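Porin (Acinetobacter baumannii AB307-0294, PDB 5DL7) probably forms a channel across the outer membrane as a beta-barrel porin of the OprD family, a putative route for vanillate. Local coordinates at residues M75-N79 against R102-G107. Residues are numbered along the deposited sequence; the frame is centred on the assembly and turned at random.
Sequences MAGFN and RDDYYG. With CA (calcium ion), chain E; CA (calcium ion), chain C.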
ATOM      1  N   MET A  75       1.451   7.087  17.481  1.00 32.96           N
ATOM      2  CA  MET A  75       0.222   6.295  17.085  1.00 31.63           C
ATOM      3  C   MET A  75      -0.401   5.750  18.329  1.00 33.25           C
ATOM      4  O   MET A  75       0.317   5.266  19.196  1.00 34.22           O
ATOM      5  CB  MET A  75       0.562   5.238  16.167  1.00 29.51           C
ATOM      6  CG  MET A  75       1.146   5.697  14.841  1.00 28.62           C
ATOM      7  SD  MET A  75       2.131   4.576  13.923  1.00 31.32           S
ATOM      8  CE  MET A  75       3.745   4.809  14.826  1.00 30.99           C
ATOM      9  N   ALA A  76      -1.707   6.008  18.540  1.00 32.77           N
ATOM     10  CA  ALA A  76      -2.462   5.396  19.629  1.00 33.44           C
ATOM     11  C   ALA A  76      -3.766   4.872  19.015  1.00 37.44           C
ATOM     12  O   ALA A  76      -4.521   5.682  18.503  1.00 35.51           O
ATOM     13  CB  ALA A  76      -2.675   6.357  20.713  1.00 35.83           C
ATOM     14  N   GLY A  77      -4.064   3.588  19.188  1.00 30.84           N
ATOM     15  CA  GLY A  77      -5.207   2.912  18.623  1.00 32.28           C
ATOM     16  C   GLY A  77      -6.074   2.147  19.614  1.00 31.83           C
ATOM     17  O   GLY A  77      -5.543   1.698  20.623  1.00 34.99           O
ATOM     18  N   PHE A  78      -7.371   2.117  19.368  1.00 32.90           N
ATOM     19  CA  PHE A  78      -8.382   1.582  20.287  1.00 34.35           C
ATOM     20  C   PHE A  78      -9.365   0.723  19.635  1.00 38.36           C
ATOM     21  O   PHE A  78      -9.895   1.117  18.581  1.00 34.97           O
ATOM     22  CB  PHE A  78      -9.200   2.757  20.896  1.00 37.97           C
ATOM     23  CG  PHE A  78      -8.353   3.796  21.545  1.00 38.09           C
ATOM     24  CD1 PHE A  78      -7.640   4.754  20.783  1.00 38.50           C
ATOM     25  CD2 PHE A  78      -8.162   3.733  22.872  1.00 41.38           C
ATOM     26  CE1 PHE A  78      -6.749   5.684  21.370  1.00 40.19           C
ATOM     27  CE2 PHE A  78      -7.380   4.731  23.491  1.00 44.58           C
ATOM     28  CZ  PHE A  78      -6.644   5.670  22.708  1.00 44.33           C
ATOM     29  N   ASN A  79      -9.779  -0.354  20.310  1.00 35.95           N
ATOM     30  CA  ASN A  79     -10.745  -1.248  19.776  1.00 36.37           C
ATOM     31  C   ASN A  79     -12.126  -0.639  20.178  1.00 36.36           C
ATOM     32  O   ASN A  79     -12.362  -0.356  21.316  1.00 40.49           O
ATOM     33  CB  ASN A  79     -10.545  -2.596  20.492  1.00 37.61           C
ATOM     34  CG  ASN A  79     -11.574  -3.598  20.146  1.00 40.21           C
ATOM     35  OD1 ASN A  79     -12.333  -3.509  19.166  1.00 37.45           O
ATOM     36  ND2 ASN A  79     -11.654  -4.593  20.991  1.00 40.34           N
ATOM     37  N   ARG A 102      -8.512  -9.638  20.658  1.00 38.79           N
ATOM     38  CA  ARG A 102      -7.806  -8.365  20.312  1.00 35.15           C
ATOM     39  C   ARG A 102      -7.163  -7.759  21.548  1.00 36.68           C
ATOM     40  O   ARG A 102      -7.834  -7.686  22.555  1.00 35.71           O
ATOM     41  CB  ARG A 102      -8.871  -7.362  19.851  1.00 36.19           C
ATOM     42  CG  ARG A 102      -9.092  -7.592  18.366  1.00 35.87           C
ATOM     43  CD  ARG A 102      -9.565  -8.971  17.906  1.00 36.18           C
ATOM     44  NE  ARG A 102     -10.010  -8.908  16.482  1.00 34.28           N
ATOM     45  CZ  ARG A 102     -10.302  -9.974  15.720  1.00 37.02           C
ATOM     46  NH1 ARG A 102     -10.140 -11.228  16.181  1.00 36.65           N
ATOM     47  NH2 ARG A 102     -10.795  -9.853  14.473  1.00 34.16           N
ATOM     48  N   ASP A 103      -6.002  -7.166  21.380  1.00 33.38           N
ATOM     49  CA  ASP A 103      -5.635  -6.142  22.285  1.00 36.51           C
ATOM     50  C   ASP A 103      -6.529  -4.892  22.093  1.00 36.31           C
ATOM     51  O   ASP A 103      -6.666  -4.477  20.968  1.00 37.02           O
ATOM     52  CB  ASP A 103      -4.201  -5.784  22.038  1.00 36.72           C
ATOM     53  CG  ASP A 103      -3.182  -6.947  22.469  1.00 39.19           C
ATOM     54  OD1 ASP A 103      -3.582  -7.752  23.384  1.00 40.75           O
ATOM     55  OD2 ASP A 103      -2.095  -6.989  21.905  1.00 42.42           O
ATOM     56  N   ASP A 104      -6.956  -4.291  23.156  1.00 37.30           N
ATOM     57  CA  ASP A 104      -7.955  -3.239  23.123  1.00 38.04           C
ATOM     58  C   ASP A 104      -7.377  -1.830  22.917  1.00 38.94           C
ATOM     59  O   ASP A 104      -8.146  -0.894  22.559  1.00 35.82           O
ATOM     60  CB  ASP A 104      -8.827  -3.309  24.291  1.00 42.30           C
ATOM     61  CG  ASP A 104      -9.647  -4.602  24.280  1.00 45.31           C
ATOM     62  OD1 ASP A 104     -10.124  -5.107  23.210  1.00 41.51           O
ATOM     63  OD2 ASP A 104      -9.716  -5.229  25.319  1.00 48.95           O
ATOM     64  N   TYR A 105      -6.051  -1.718  23.099  1.00 35.11           N
ATOM     65  CA  TYR A 105      -5.325  -0.513  23.049  1.00 35.31           C
ATOM     66  C   TYR A 105      -3.957  -0.853  22.541  1.00 35.33           C
ATOM     67  O   TYR A 105      -3.476  -1.939  22.883  1.00 34.48           O
ATOM     68  CB  TYR A 105      -5.287   0.258  24.301  1.00 37.81           C
ATOM     69  CG  TYR A 105      -4.302   1.247  24.167  1.00 40.98           C
ATOM     70  CD1 TYR A 105      -4.616   2.447  23.535  1.00 44.83           C
ATOM     71  CD2 TYR A 105      -2.983   1.051  24.620  1.00 42.24           C
ATOM     72  CE1 TYR A 105      -3.674   3.484  23.321  1.00 44.88           C
ATOM     73  CE2 TYR A 105      -1.994   2.025  24.339  1.00 41.91           C
ATOM     74  CZ  TYR A 105      -2.300   3.231  23.701  1.00 43.75           C
ATOM     75  OH  TYR A 105      -1.438   4.337  23.617  1.00 46.61           O
ATOM     76  N   TYR A 106      -3.408  -0.061  21.591  1.00 30.93           N
ATOM     77  CA  TYR A 106      -2.027  -0.204  21.272  1.00 31.38           C
ATOM     78  C   TYR A 106      -1.458   1.092  20.868  1.00 36.29           C
ATOM     79  O   TYR A 106      -2.139   1.910  20.102  1.00 33.92           O
ATOM     80  CB  TYR A 106      -1.716  -1.240  20.242  1.00 30.45           C
ATOM     81  CG  TYR A 106      -2.153  -1.067  18.726  1.00 28.96           C
ATOM     82  CD1 TYR A 106      -3.495  -0.869  18.379  1.00 30.82           C
ATOM     83  CD2 TYR A 106      -1.223  -1.237  17.674  1.00 29.09           C
ATOM     84  CE1 TYR A 106      -3.878  -0.816  16.968  1.00 30.16           C
ATOM     85  CE2 TYR A 106      -1.572  -1.189  16.272  1.00 28.40           C
ATOM     86  CZ  TYR A 106      -2.988  -0.959  15.988  1.00 29.35           C
ATOM     87  OH  TYR A 106      -3.324  -1.011  14.677  1.00 29.32           O
ATOM     88  N   GLY A 107      -0.198   1.302  21.257  1.00 33.72           N
ATOM     89  CA  GLY A 107       0.454   2.597  21.085  1.00 36.50           C
ATOM     90  C   GLY A 107       1.882   2.416  20.598  1.00 35.49           C
ATOM     91  O   GLY A 107       2.434   1.359  20.900  1.00 36.74           O
TER
HETATM   92 CA    CA E 504      -9.819  -7.607  24.023  1.00 54.91          CA
HETATM   93 CA    CA C 502      -1.296  -9.089  23.179  1.00 52.82          CA
HETATM   94  O   HOH W   1      -0.262  -9.150  21.082  1.00 53.38           O
HETATM   95  O   HOH W   2      -8.211  -8.419  25.280  1.00 51.98           O
HETATM   96  O   HOH W   3     -11.522  -7.894  22.162  1.00 42.83           O
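The side chains of Asn79 and Asp104 run alongside each other where two antiparallel strands of the porin barrel, 66-79 and 105-117, run out into the calcium-binding loop that joins them. With CG anti to the backbone N (chi1 174°), the amide of Asn79 reaches ND2 to Asp104 OD1 at 2.7 Å, a nearly straight bond that meets the carboxylate on its anti side, somewhat out of plane. Both oxygens of Asp104 also chelate one calcium ion, with Arg102 O and two waters; Asp103 grips a second calcium ion, which Asn97 shares. Along the strands, the backbones pair tightly: Gly77 N donates to Tyr106 O (2.7 Å), Tyr106 N donates back to Gly77 O, and Asn79 N reaches Asp104 O. Gly77 sits beside the buried Tyr106 ring, whose hydroxyl bonds to Leu93 O. The face carrying Ala76, Phe78 and Tyr105 is the more solvent-exposed side. There Tyr105 turns a ring edge over one face of Phe78 (edge-to-face, planes 60° apart, Tyr105 CD1 to Phe78 CE2 3.6 Å), while Tyr105 OH stands 3.7 Å from Ala76 CB. Because Asp104 OD1 serves amide and metal together, calcium probably polarises that carboxylate and ties the loop to the strand end.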